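Local coordinates for glucose-6-phosphate 1-dehydrogenase (Mycobacterium avium, PDB 4LGV), which probably catalyses the NADP-dependent oxidation of glucose 6-phosphate to 6-phosphogluconolactone, the entry step of the pentose phosphate pathway, at residues D152-A157 against A181-D186; E201-L206 against A261-E266; H226-E231 against G460-E465. All coordinates share one frame; numbering follows the deposited sequence.

Interaction 1 of 3, residues D152-A157 against A181-D186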
ATOM      1  N   ASP A 152     -39.436 -31.485  28.755  1.00 50.62           N
ATOM      2  CA  ASP A 152     -38.404 -32.217  28.016  1.00 52.99           C
ATOM      3  C   ASP A 152     -38.664 -32.183  26.516  1.00 46.49           C
ATOM      4  O   ASP A 152     -38.576 -33.200  25.851  1.00 47.77           O
ATOM      5  CB  ASP A 152     -38.314 -33.693  28.500  1.00 58.67           C
ATOM      6  CG  ASP A 152     -36.848 -34.239  28.472  1.00 64.59           C
ATOM      7  OD1 ASP A 152     -35.879 -33.594  28.974  1.00 70.60           O
ATOM      8  OD2 ASP A 152     -36.651 -35.329  27.902  1.00 66.00           O
ATOM      9  N   LEU A 153     -38.934 -31.013  25.979  1.00 43.82           N
ATOM     10  CA  LEU A 153     -39.222 -30.875  24.536  1.00 44.12           C
ATOM     11  C   LEU A 153     -38.185 -30.079  23.754  1.00 41.82           C
ATOM     12  O   LEU A 153     -38.440 -29.696  22.633  1.00 43.03           O
ATOM     13  CB  LEU A 153     -40.597 -30.227  24.363  1.00 43.88           C
ATOM     14  CG  LEU A 153     -41.814 -31.119  24.686  1.00 47.02           C
ATOM     15  CD1 LEU A 153     -43.133 -30.349  24.626  1.00 44.84           C
ATOM     16  CD2 LEU A 153     -41.837 -32.312  23.734  1.00 47.94           C
ATOM     17  N   LEU A 154     -36.998 -29.883  24.314  1.00 43.60           N
ATOM     18  CA  LEU A 154     -35.956 -29.021  23.703  1.00 45.86           C
ATOM     19  C   LEU A 154     -34.730 -29.734  23.108  1.00 43.75           C
ATOM     20  O   LEU A 154     -33.936 -29.106  22.417  1.00 42.07           O
ATOM     21  CB  LEU A 154     -35.502 -27.959  24.712  1.00 46.70           C
ATOM     22  CG  LEU A 154     -36.588 -26.934  25.064  1.00 47.98           C
ATOM     23  CD1 LEU A 154     -36.070 -25.993  26.137  1.00 48.02           C
ATOM     24  CD2 LEU A 154     -37.046 -26.129  23.850  1.00 48.20           C
ATOM     25  N   GLU A 155     -34.593 -31.024  23.355  1.00 48.01           N
ATOM     26  CA  GLU A 155     -33.511 -31.818  22.787  1.00 54.07           C
ATOM     27  C   GLU A 155     -33.748 -31.809  21.289  1.00 54.01           C
ATOM     28  O   GLU A 155     -34.857 -32.054  20.807  1.00 56.48           O
ATOM     29  CB  GLU A 155     -33.476 -33.263  23.349  1.00 57.66           C
ATOM     30  N   ARG A 156     -32.718 -31.431  20.566  1.00 52.51           N
ATOM     31  CA  ARG A 156     -32.781 -31.388  19.105  1.00 54.38           C
ATOM     32  C   ARG A 156     -33.712 -30.333  18.568  1.00 48.48           C
ATOM     33  O   ARG A 156     -34.115 -30.382  17.405  1.00 50.10           O
ATOM     34  CB  ARG A 156     -33.167 -32.752  18.487  1.00 57.57           C
ATOM     35  CG  ARG A 156     -31.987 -33.704  18.354  1.00 62.30           C
ATOM     36  CD  ARG A 156     -32.482 -35.089  18.003  1.00 64.89           C
ATOM     37  NE  ARG A 156     -33.630 -35.363  18.839  1.00 66.63           N
ATOM     38  CZ  ARG A 156     -34.547 -36.276  18.575  1.00 72.08           C
ATOM     39  NH1 ARG A 156     -34.470 -37.030  17.471  1.00 78.91           N
ATOM     40  NH2 ARG A 156     -35.550 -36.425  19.422  1.00 72.42           N
ATOM     41  N   ALA A 157     -34.074 -29.390  19.421  1.00 42.69           N
ATOM     42  CA  ALA A 157     -34.932 -28.315  19.005  1.00 38.97           C
ATOM     43  C   ALA A 157     -34.130 -27.061  18.701  1.00 36.32           C
ATOM     44  O   ALA A 157     -32.990 -26.927  19.107  1.00 35.58           O
ATOM     45  CB  ALA A 157     -35.979 -28.016  20.060  1.00 38.02           C
ATOM     46  N   ALA A 181     -30.211 -20.465  29.993  1.00 43.74           N
ATOM     47  CA  ALA A 181     -30.289 -21.442  31.054  1.00 47.36           C
ATOM     48  C   ALA A 181     -30.757 -22.803  30.515  1.00 47.62           C
ATOM     49  O   ALA A 181     -30.425 -23.813  31.090  1.00 46.72           O
ATOM     50  CB  ALA A 181     -31.252 -20.965  32.154  1.00 49.40           C
ATOM     51  N   VAL A 182     -31.572 -22.819  29.453  1.00 45.84           N
ATOM     52  CA  VAL A 182     -32.072 -24.088  28.907  1.00 44.58           C
ATOM     53  C   VAL A 182     -31.707 -24.359  27.432  1.00 44.01           C
ATOM     54  O   VAL A 182     -31.925 -25.463  26.941  1.00 44.26           O
ATOM     55  CB  VAL A 182     -33.590 -24.224  29.100  1.00 45.76           C
ATOM     56  CG1 VAL A 182     -33.958 -24.378  30.591  1.00 47.25           C
ATOM     57  CG2 VAL A 182     -34.339 -23.042  28.516  1.00 45.59           C
ATOM     58  N   LEU A 183     -31.190 -23.353  26.728  1.00 40.84           N
ATOM     59  CA  LEU A 183     -30.804 -23.492  25.327  1.00 39.03           C
ATOM     60  C   LEU A 183     -29.337 -23.117  25.128  1.00 36.98           C
ATOM     61  O   LEU A 183     -28.860 -22.167  25.717  1.00 37.58           O
ATOM     62  CB  LEU A 183     -31.654 -22.576  24.453  1.00 37.07           C
ATOM     63  CG  LEU A 183     -33.162 -22.871  24.408  1.00 37.53           C
ATOM     64  CD1 LEU A 183     -33.958 -21.688  23.822  1.00 37.03           C
ATOM     65  CD2 LEU A 183     -33.424 -24.122  23.608  1.00 36.51           C
ATOM     66  N   ASP A 184     -28.660 -23.840  24.258  1.00 36.36           N
ATOM     67  CA  ASP A 184     -27.407 -23.357  23.682  1.00 37.32           C
ATOM     68  C   ASP A 184     -27.670 -22.213  22.732  1.00 34.45           C
ATOM     69  O   ASP A 184     -28.763 -22.088  22.168  1.00 34.72           O
ATOM     70  CB  ASP A 184     -26.684 -24.472  22.913  1.00 39.37           C
ATOM     71  CG  ASP A 184     -26.353 -25.676  23.797  1.00 42.61           C
ATOM     72  OD1 ASP A 184     -26.052 -25.473  24.998  1.00 43.67           O
ATOM     73  OD2 ASP A 184     -26.428 -26.815  23.287  1.00 45.11           O
ATOM     74  N   GLU A 185     -26.651 -21.398  22.527  1.00 35.06           N
ATOM     75  CA  GLU A 185     -26.737 -20.234  21.645  1.00 34.50           C
ATOM     76  C   GLU A 185     -27.167 -20.679  20.272  1.00 33.47           C
ATOM     77  O   GLU A 185     -27.901 -19.974  19.632  1.00 32.73           O
ATOM     78  CB  GLU A 185     -25.373 -19.482  21.560  1.00 33.79           C
ATOM     79  CG  GLU A 185     -25.344 -18.276  20.589  1.00 32.31           C
ATOM     80  CD  GLU A 185     -26.408 -17.204  20.889  1.00 33.29           C
ATOM     81  OE1 GLU A 185     -26.905 -17.135  22.054  1.00 33.58           O
ATOM     82  OE2 GLU A 185     -26.756 -16.431  19.949  1.00 32.18           O
ATOM     83  N   ASP A 186     -26.672 -21.815  19.807  1.00 33.39           N
ATOM     84  CA  ASP A 186     -26.945 -22.221  18.434  1.00 35.67           C
ATOM     85  C   ASP A 186     -28.384 -22.792  18.271  1.00 35.50           C
ATOM     86  O   ASP A 186     -28.788 -23.148  17.181  1.00 33.57           O
ATOM     87  CB  ASP A 186     -25.875 -23.191  17.922  1.00 36.57           C
ATOM     88  CG  ASP A 186     -25.978 -24.615  18.569  1.00 42.31           C
ATOM     89  OD1 ASP A 186     -26.793 -24.862  19.495  1.00 41.58           O
ATOM     90  OD2 ASP A 186     -25.211 -25.506  18.137  1.00 45.44           O
TER

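Interaction 2 of 3, residues E201-L206 against A261-E266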
ATOM      1  N   GLU A 201     -24.257 -13.132   1.601  1.00 28.03           N
ATOM      2  CA  GLU A 201     -23.285 -13.866   0.796  1.00 29.08           C
ATOM      3  C   GLU A 201     -22.780 -13.032  -0.338  1.00 27.06           C
ATOM      4  O   GLU A 201     -21.579 -13.063  -0.652  1.00 26.39           O
ATOM      5  CB  GLU A 201     -23.854 -15.158   0.232  1.00 33.23           C
ATOM      6  CG  GLU A 201     -23.955 -16.280   1.251  1.00 39.72           C
ATOM      7  CD  GLU A 201     -24.649 -17.532   0.689  1.00 46.68           C
ATOM      8  OE1 GLU A 201     -24.730 -17.706  -0.571  1.00 47.16           O
ATOM      9  OE2 GLU A 201     -25.122 -18.337   1.522  1.00 48.27           O
ATOM     10  N   GLU A 202     -23.673 -12.244  -0.938  1.00 24.78           N
ATOM     11  CA  GLU A 202     -23.351 -11.521  -2.163  1.00 23.76           C
ATOM     12  C   GLU A 202     -22.481 -10.322  -1.908  1.00 22.92           C
ATOM     13  O   GLU A 202     -21.630  -9.976  -2.679  1.00 22.81           O
ATOM     14  CB  GLU A 202     -24.635 -11.108  -2.881  1.00 24.83           C
ATOM     15  CG  GLU A 202     -25.545 -12.291  -3.231  1.00 25.73           C
ATOM     16  CD  GLU A 202     -26.603 -12.633  -2.164  1.00 26.72           C
ATOM     17  OE1 GLU A 202     -26.494 -12.191  -1.007  1.00 26.45           O
ATOM     18  OE2 GLU A 202     -27.601 -13.302  -2.503  1.00 28.34           O
ATOM     19  N   LEU A 203     -22.673  -9.676  -0.774  1.00 22.69           N
ATOM     20  CA  LEU A 203     -21.816  -8.570  -0.409  1.00 22.23           C
ATOM     21  C   LEU A 203     -20.401  -9.045  -0.007  1.00 21.76           C
ATOM     22  O   LEU A 203     -19.384  -8.383  -0.287  1.00 20.31           O
ATOM     23  CB  LEU A 203     -22.487  -7.863   0.743  1.00 24.60           C
ATOM     24  CG  LEU A 203     -21.904  -6.583   1.246  1.00 26.43           C
ATOM     25  CD1 LEU A 203     -21.515  -5.680   0.087  1.00 28.58           C
ATOM     26  CD2 LEU A 203     -22.953  -5.894   2.074  1.00 28.82           C
ATOM     27  N   GLN A 204     -20.319 -10.222   0.640  1.00 20.60           N
ATOM     28  CA  GLN A 204     -19.028 -10.804   0.892  1.00 20.33           C
ATOM     29  C   GLN A 204     -18.321 -11.117  -0.404  1.00 20.33           C
ATOM     30  O   GLN A 204     -17.125 -10.871  -0.550  1.00 19.86           O
ATOM     31  CB  GLN A 204     -19.129 -12.043   1.763  1.00 20.85           C
ATOM     32  CG  GLN A 204     -19.456 -11.709   3.182  1.00 20.50           C
ATOM     33  CD  GLN A 204     -19.557 -12.953   4.009  1.00 21.77           C
ATOM     34  OE1 GLN A 204     -18.552 -13.457   4.527  1.00 23.26           O
ATOM     35  NE2 GLN A 204     -20.782 -13.458   4.173  1.00 21.45           N
ATOM     36  N   TYR A 205     -19.044 -11.666  -1.361  1.00 20.44           N
ATOM     37  CA  TYR A 205     -18.398 -12.046  -2.616  1.00 20.59           C
ATOM     38  C   TYR A 205     -17.902 -10.797  -3.281  1.00 20.30           C
ATOM     39  O   TYR A 205     -16.809 -10.758  -3.831  1.00 20.03           O
ATOM     40  CB  TYR A 205     -19.368 -12.840  -3.506  1.00 20.39           C
ATOM     41  CG  TYR A 205     -18.764 -13.296  -4.781  1.00 20.75           C
ATOM     42  CD1 TYR A 205     -18.038 -14.477  -4.865  1.00 21.10           C
ATOM     43  CD2 TYR A 205     -18.911 -12.539  -5.955  1.00 21.18           C
ATOM     44  CE1 TYR A 205     -17.487 -14.893  -6.100  1.00 21.89           C
ATOM     45  CE2 TYR A 205     -18.389 -12.952  -7.175  1.00 21.60           C
ATOM     46  CZ  TYR A 205     -17.662 -14.112  -7.251  1.00 22.14           C
ATOM     47  OH  TYR A 205     -17.130 -14.486  -8.494  1.00 22.57           O
ATOM     48  N   LEU A 206     -18.739  -9.749  -3.249  1.00 20.86           N
ATOM     49  CA  LEU A 206     -18.396  -8.491  -3.911  1.00 20.52           C
ATOM     50  C   LEU A 206     -17.073  -7.978  -3.388  1.00 19.87           C
ATOM     51  O   LEU A 206     -16.186  -7.597  -4.135  1.00 19.78           O
ATOM     52  CB  LEU A 206     -19.504  -7.500  -3.684  1.00 21.01           C
ATOM     53  CG  LEU A 206     -19.348  -6.086  -4.226  1.00 21.85           C
ATOM     54  CD1 LEU A 206     -20.687  -5.460  -4.468  1.00 22.76           C
ATOM     55  CD2 LEU A 206     -18.654  -5.216  -3.227  1.00 22.19           C
ATOM     56  N   ALA A 261     -21.279  -3.821   9.807  1.00 19.63           N
ATOM     57  CA  ALA A 261     -20.306  -4.860  10.112  1.00 20.07           C
ATOM     58  C   ALA A 261     -19.951  -5.697   8.909  1.00 20.73           C
ATOM     59  O   ALA A 261     -18.789  -6.051   8.702  1.00 20.34           O
ATOM     60  CB  ALA A 261     -20.793  -5.748  11.239  1.00 20.60           C
ATOM     61  N   LEU A 262     -20.949  -5.997   8.085  1.00 22.08           N
ATOM     62  CA  LEU A 262     -20.693  -6.755   6.868  1.00 21.72           C
ATOM     63  C   LEU A 262     -19.761  -5.971   5.950  1.00 20.80           C
ATOM     64  O   LEU A 262     -18.927  -6.545   5.275  1.00 19.76           O
ATOM     65  CB  LEU A 262     -21.984  -7.037   6.129  1.00 23.22           C
ATOM     66  CG  LEU A 262     -22.845  -8.112   6.725  1.00 25.79           C
ATOM     67  CD1 LEU A 262     -24.154  -8.262   5.954  1.00 26.99           C
ATOM     68  CD2 LEU A 262     -22.156  -9.460   6.748  1.00 27.00           C
ATOM     69  N   VAL A 263     -19.962  -4.656   5.896  1.00 19.83           N
ATOM     70  CA  VAL A 263     -19.200  -3.786   5.022  1.00 19.44           C
ATOM     71  C   VAL A 263     -17.785  -3.639   5.553  1.00 18.98           C
ATOM     72  O   VAL A 263     -16.857  -3.525   4.778  1.00 18.89           O
ATOM     73  CB  VAL A 263     -19.873  -2.385   4.928  1.00 19.33           C
ATOM     74  CG1 VAL A 263     -18.951  -1.375   4.288  1.00 19.43           C
ATOM     75  CG2 VAL A 263     -21.132  -2.484   4.082  1.00 19.34           C
ATOM     76  N   ALA A 264     -17.641  -3.646   6.872  1.00 18.48           N
ATOM     77  CA  ALA A 264     -16.374  -3.280   7.526  1.00 17.95           C
ATOM     78  C   ALA A 264     -15.510  -4.428   8.039  1.00 18.33           C
ATOM     79  O   ALA A 264     -14.310  -4.250   8.277  1.00 19.31           O
ATOM     80  CB  ALA A 264     -16.665  -2.365   8.641  1.00 18.09           C
ATOM     81  N   MET A 265     -16.085  -5.610   8.194  1.00 18.46           N
ATOM     82  CA  MET A 265     -15.365  -6.732   8.823  1.00 18.33           C
ATOM     83  C   MET A 265     -14.194  -7.228   8.009  1.00 18.33           C
ATOM     84  O   MET A 265     -14.171  -7.105   6.765  1.00 18.23           O
ATOM     85  CB  MET A 265     -16.291  -7.912   9.061  1.00 18.33           C
ATOM     86  CG  MET A 265     -16.873  -8.513   7.807  1.00 18.44           C
ATOM     87  SD  MET A 265     -18.096  -9.790   8.097  1.00 19.09           S
ATOM     88  CE  MET A 265     -18.333 -10.309   6.400  1.00 18.80           C
ATOM     89  N   GLU A 266     -13.251  -7.826   8.743  1.00 18.31           N
ATOM     90  CA  GLU A 266     -12.207  -8.636   8.160  1.00 18.42           C
ATOM     91  C   GLU A 266     -12.844  -9.906   7.566  1.00 18.85           C
ATOM     92  O   GLU A 266     -13.896 -10.356   8.013  1.00 19.17           O
ATOM     93  CB  GLU A 266     -11.156  -9.023   9.210  1.00 17.86           C
ATOM     94  CG  GLU A 266     -10.514  -7.831   9.873  1.00 17.98           C
ATOM     95  CD  GLU A 266      -9.787  -6.912   8.910  1.00 17.96           C
ATOM     96  OE1 GLU A 266      -9.066  -7.427   8.014  1.00 17.89           O
ATOM     97  OE2 GLU A 266      -9.879  -5.671   9.059  1.00 17.84           O
TER

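Interaction 3 of 3, residues H226-E231 against G460-E465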
ATOM      1  N   HIS A 226     -21.261   6.967   4.537  1.00 23.83           N
ATOM      2  CA  HIS A 226     -22.635   7.395   4.862  1.00 25.59           C
ATOM      3  C   HIS A 226     -23.585   6.227   4.648  1.00 26.36           C
ATOM      4  O   HIS A 226     -23.584   5.602   3.582  1.00 26.37           O
ATOM      5  CB  HIS A 226     -23.143   8.500   3.976  1.00 26.06           C
ATOM      6  CG  HIS A 226     -22.479   9.812   4.183  1.00 27.35           C
ATOM      7  ND1 HIS A 226     -22.826  10.930   3.458  1.00 29.06           N
ATOM      8  CD2 HIS A 226     -21.445  10.178   4.972  1.00 28.37           C
ATOM      9  CE1 HIS A 226     -22.076  11.953   3.839  1.00 30.18           C
ATOM     10  NE2 HIS A 226     -21.213  11.515   4.741  1.00 30.15           N
ATOM     11  N   ILE A 227     -24.354   5.919   5.671  1.00 26.80           N
ATOM     12  CA  ILE A 227     -25.367   4.885   5.589  1.00 28.55           C
ATOM     13  C   ILE A 227     -26.748   5.526   5.664  1.00 29.14           C
ATOM     14  O   ILE A 227     -27.044   6.272   6.599  1.00 29.56           O
ATOM     15  CB  ILE A 227     -25.197   3.889   6.730  1.00 29.52           C
ATOM     16  CG1 ILE A 227     -23.892   3.121   6.500  1.00 30.84           C
ATOM     17  CG2 ILE A 227     -26.388   2.964   6.775  1.00 29.80           C
ATOM     18  CD1 ILE A 227     -23.538   2.125   7.597  1.00 33.76           C
ATOM     19  N   THR A 228     -27.551   5.299   4.650  1.00 29.25           N
ATOM     20  CA  THR A 228     -28.887   5.883   4.572  1.00 30.73           C
ATOM     21  C   THR A 228     -29.900   4.777   4.507  1.00 30.79           C
ATOM     22  O   THR A 228     -29.822   3.906   3.639  1.00 29.55           O
ATOM     23  CB  THR A 228     -29.041   6.750   3.318  1.00 32.41           C
ATOM     24  OG1 THR A 228     -28.163   7.879   3.386  1.00 33.26           O
ATOM     25  CG2 THR A 228     -30.476   7.248   3.187  1.00 34.16           C
ATOM     26  N   MET A 229     -30.853   4.792   5.431  1.00 31.59           N
ATOM     27  CA  MET A 229     -32.012   3.937   5.339  1.00 31.95           C
ATOM     28  C   MET A 229     -33.282   4.784   5.323  1.00 32.61           C
ATOM     29  O   MET A 229     -33.691   5.327   6.341  1.00 31.48           O
ATOM     30  CB  MET A 229     -32.110   2.979   6.500  1.00 34.07           C
ATOM     31  CG  MET A 229     -33.470   2.291   6.408  1.00 37.06           C
ATOM     32  SD  MET A 229     -33.622   1.005   7.594  1.00 43.60           S
ATOM     33  CE  MET A 229     -35.193   0.363   7.057  1.00 40.58           C
ATOM     34  N   ALA A 230     -33.924   4.853   4.166  1.00 32.12           N
ATOM     35  CA  ALA A 230     -35.120   5.667   3.994  1.00 32.18           C
ATOM     36  C   ALA A 230     -36.333   4.815   3.655  1.00 33.22           C
ATOM     37  O   ALA A 230     -36.257   3.882   2.832  1.00 34.18           O
ATOM     38  CB  ALA A 230     -34.879   6.696   2.915  1.00 31.77           C
ATOM     39  N   GLU A 231     -37.439   5.098   4.313  1.00 34.04           N
ATOM     40  CA  GLU A 231     -38.732   4.497   3.936  1.00 34.92           C
ATOM     41  C   GLU A 231     -39.697   5.650   3.595  1.00 35.41           C
ATOM     42  O   GLU A 231     -39.762   6.619   4.319  1.00 35.22           O
ATOM     43  CB  GLU A 231     -39.268   3.624   5.082  1.00 34.07           C
ATOM     44  CG  GLU A 231     -38.405   2.400   5.351  1.00 34.69           C
ATOM     45  CD  GLU A 231     -38.830   1.604   6.564  1.00 35.94           C
ATOM     46  OE1 GLU A 231     -39.035   2.190   7.640  1.00 39.02           O
ATOM     47  OE2 GLU A 231     -39.008   0.394   6.442  1.00 35.65           O
ATOM     48  N   GLY A 460     -42.204  13.406   3.501  1.00 52.73           N
ATOM     49  CA  GLY A 460     -41.748  13.584   2.134  1.00 53.17           C
ATOM     50  C   GLY A 460     -40.478  14.406   2.075  1.00 53.13           C
ATOM     51  O   GLY A 460     -39.905  14.539   1.012  1.00 53.01           O
ATOM     52  N   SER A 461     -40.042  14.977   3.193  1.00 53.31           N
ATOM     53  CA  SER A 461     -38.745  15.679   3.227  1.00 53.84           C
ATOM     54  C   SER A 461     -37.648  14.687   3.577  1.00 52.07           C
ATOM     55  O   SER A 461     -37.939  13.530   3.916  1.00 50.80           O
ATOM     56  CB  SER A 461     -38.765  16.843   4.252  1.00 55.61           C
ATOM     57  OG  SER A 461     -38.696  16.360   5.585  1.00 54.28           O
ATOM     58  N   TRP A 462     -36.391  15.140   3.510  1.00 52.43           N
ATOM     59  CA  TRP A 462     -35.227  14.305   3.901  1.00 50.26           C
ATOM     60  C   TRP A 462     -35.004  14.275   5.399  1.00 49.82           C
ATOM     61  O   TRP A 462     -34.090  13.621   5.869  1.00 49.27           O
ATOM     62  CB  TRP A 462     -33.925  14.751   3.178  1.00 49.59           C
ATOM     63  CG  TRP A 462     -33.798  14.053   1.908  1.00 49.04           C
ATOM     64  CD1 TRP A 462     -33.899  14.583   0.655  1.00 50.59           C
ATOM     65  CD2 TRP A 462     -33.661  12.646   1.744  1.00 47.72           C
ATOM     66  NE1 TRP A 462     -33.802  13.571  -0.297  1.00 50.09           N
ATOM     67  CE2 TRP A 462     -33.653  12.380   0.357  1.00 48.04           C
ATOM     68  CE3 TRP A 462     -33.510  11.583   2.642  1.00 46.70           C
ATOM     69  CZ2 TRP A 462     -33.509  11.117  -0.140  1.00 47.59           C
ATOM     70  CZ3 TRP A 462     -33.378  10.317   2.142  1.00 45.39           C
ATOM     71  CH2 TRP A 462     -33.370  10.093   0.768  1.00 46.12           C
ATOM     72  N   GLY A 463     -35.825  14.989   6.150  1.00 51.37           N
ATOM     73  CA  GLY A 463     -35.696  14.986   7.583  1.00 51.07           C
ATOM     74  C   GLY A 463     -35.310  16.347   8.122  1.00 52.39           C
ATOM     75  O   GLY A 463     -35.187  17.306   7.391  1.00 53.29           O
ATOM     76  N   PRO A 464     -35.124  16.426   9.431  1.00 52.76           N
ATOM     77  CA  PRO A 464     -34.723  17.674  10.061  1.00 55.40           C
ATOM     78  C   PRO A 464     -33.424  18.259   9.507  1.00 56.27           C
ATOM     79  O   PRO A 464     -32.472  17.512   9.216  1.00 56.72           O
ATOM     80  CB  PRO A 464     -34.543  17.303  11.535  1.00 54.95           C
ATOM     81  CG  PRO A 464     -34.662  15.830  11.632  1.00 53.19           C
ATOM     82  CD  PRO A 464     -35.061  15.256  10.319  1.00 51.31           C
ATOM     83  N   GLU A 465     -33.379  19.585   9.401  1.00 60.19           N
ATOM     84  CA  GLU A 465     -32.201  20.311   8.917  1.00 61.60           C
ATOM     85  C   GLU A 465     -30.983  20.130   9.852  1.00 62.21           C
ATOM     86  O   GLU A 465     -29.843  20.241   9.419  1.00 62.95           O
ATOM     87  CB  GLU A 465     -32.525  21.794   8.735  1.00 63.33           C
TER

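Interaction 1 of 3, residues D152-A157 against A181-D186
Leu154 and Leu183 mark the nearest approach of two loop backbones, their CA atoms 7.7 Å apart, and all the touching is left to the tips of aliphatic side chains. Leu154 points toward 181-186 and presents its forked end: CD1 meets CD2 of Leu183 at 4.1 Å, and the same CD1 lies 4.2 Å from CG2 of Val182. Leu154 CD2 also reaches Leu183 CD2, which therefore sits against both methyls of the fork while the two leucines cross at about a right angle. Leu183 bends its end inward because CG stands beside the backbone N (chi1 -64°). Branched aliphatics suit the place, since their methyls pack together with no polar atom to satisfy. Behind Leu154 the chain reverses in a type II turn closed by Ala157 N to Leu154 O (3.0 Å), with Arg156 at positive phi in its third position. Both loops lead from a helix into a strand of the parallel sheet of the Rossmann-like nucleotide-binding domain. Leu154 and Val182 also rest on helix 141-150, Leu154 touches Tyr132 of strand 130-134, and Gln187 bonds to Ala157 O just ahead of strand 188-191.

Interaction 2 of 3, residues E201-L206 against A261-E266
Leu203 and Gln204, neighbours on helix 200-209, meet the last turn of helix 246-264 and the residue that follows it. Leu203 points toward the partner and touches it with CD2, which lies 4.3 Å from CB of Leu262 and 4.4 Å from CG2 of Val263. The same methyl thus spans two successive residues, although the CB of Val263 is directed away. Gln204 works differently: the methyl CE of Met265 comes to 3.7 Å from its CG and also lies 3.7 Å from its OE1, so the thioether's terminal methyl is set against CG, CD and OE1, coming across the glutamine chain at about a right angle. Met265 can reach so far because its chain runs extended beyond CG (chi2 -174°), and the long unbranched chain suits the place because it carries its terminal methyl out to Gln204. Gln204 NE2 is held by Val200 O, one turn back, which fixes the amide against its own helix.

This is a helix-helix contact within the alpha+beta C-terminal domain, whose large mixed sheet lies beneath: Leu203 also packs on Leu376 of strand 373-379. Met265 is the first residue to leave helical angles, its N still bonded to Ala261 O at 2.8 Å. The carbonyls at this helix end are gripped by side chains: Arg207 NH1 bonds to both Leu262 O and Met265 O, while Trp217 and Trp330 bond to Val263 O and Ala264 O. Helix 273-284 covers Met265 through Leu276 and Val283. Beyond helix 200-209, Tyr205 OH bonds to Ser389 OG of the second subunit.

Interaction 3 of 3, residues H226-E231 against G460-E465
The indole of Trp462 meets Ala230 and Thr228 with a corner of its six-membered ring: CZ3 lies 4.0 Å from CB of Ala230 and 4.4 Å from CG2 of Thr228. Both methyls approach the ring plane obliquely. Trp462 also touches Pro344, Gln479 and Pro480 from loops and Arg338 from strand 335-340. Further back along the strand, the imidazole of His226 lies edge-to-face with Phe353.

Alternation along strand 222-230 explains why these residues meet the ring. Thr228 and Ala230 point toward the loop 460-465, whereas Met229 between them points away and packs on helix 246-264 through Val251, His255 and Leu256. Alanine is small enough to let the broad ring come down close to the strand. Threonine divides its two branches: CG2 faces the indole, and OG1 (chi1 -65°) accepts a bond from Arg338 NE, so the hydroxyl is satisfied by Arg338 while the methyl turns to the indole.

The loop that delivers the tryptophan is shaped by its own bonds. Ser461 OG accepts from Gly463 N at 3.2 Å, with an angle of 153° at the hydrogen, forming an ST turn around Trp462, and Ser461 OG is tied back to Glu458 O. Glycine suits position 463, where phi is 115° just before Pro464, because it has no CB to crowd the proline ring.

Chemically, the contact between strand and loop consists of methyl groups against an aromatic carbon, so its hold comes from shape fit and burial of apolar surface, while the ST turn shapes the loop and Arg338 takes up the threonine hydroxyl.

Interaction 1 lies in the nucleotide-binding domain and comes first along the chain; its segments close before those of interactions 2 and 3 begin. Its centre is about 31 Å from that of interaction 2 and 42 Å from that of interaction 3, on the opposite side of the chain's centre from the latter. Interactions 2 and 3 belong to the C-terminal domain, with centres about 24 Å apart and nearest atoms about 6 Å apart. Their segments alternate along the sequence, and helix 246-264, which ends in interaction 2, also packs on strand 222-230, which carries interaction 3. Residues distant in sequence thus tie helices, mixed sheet and the loop after strand 454-457 into one domain, separate from the parallel sheet.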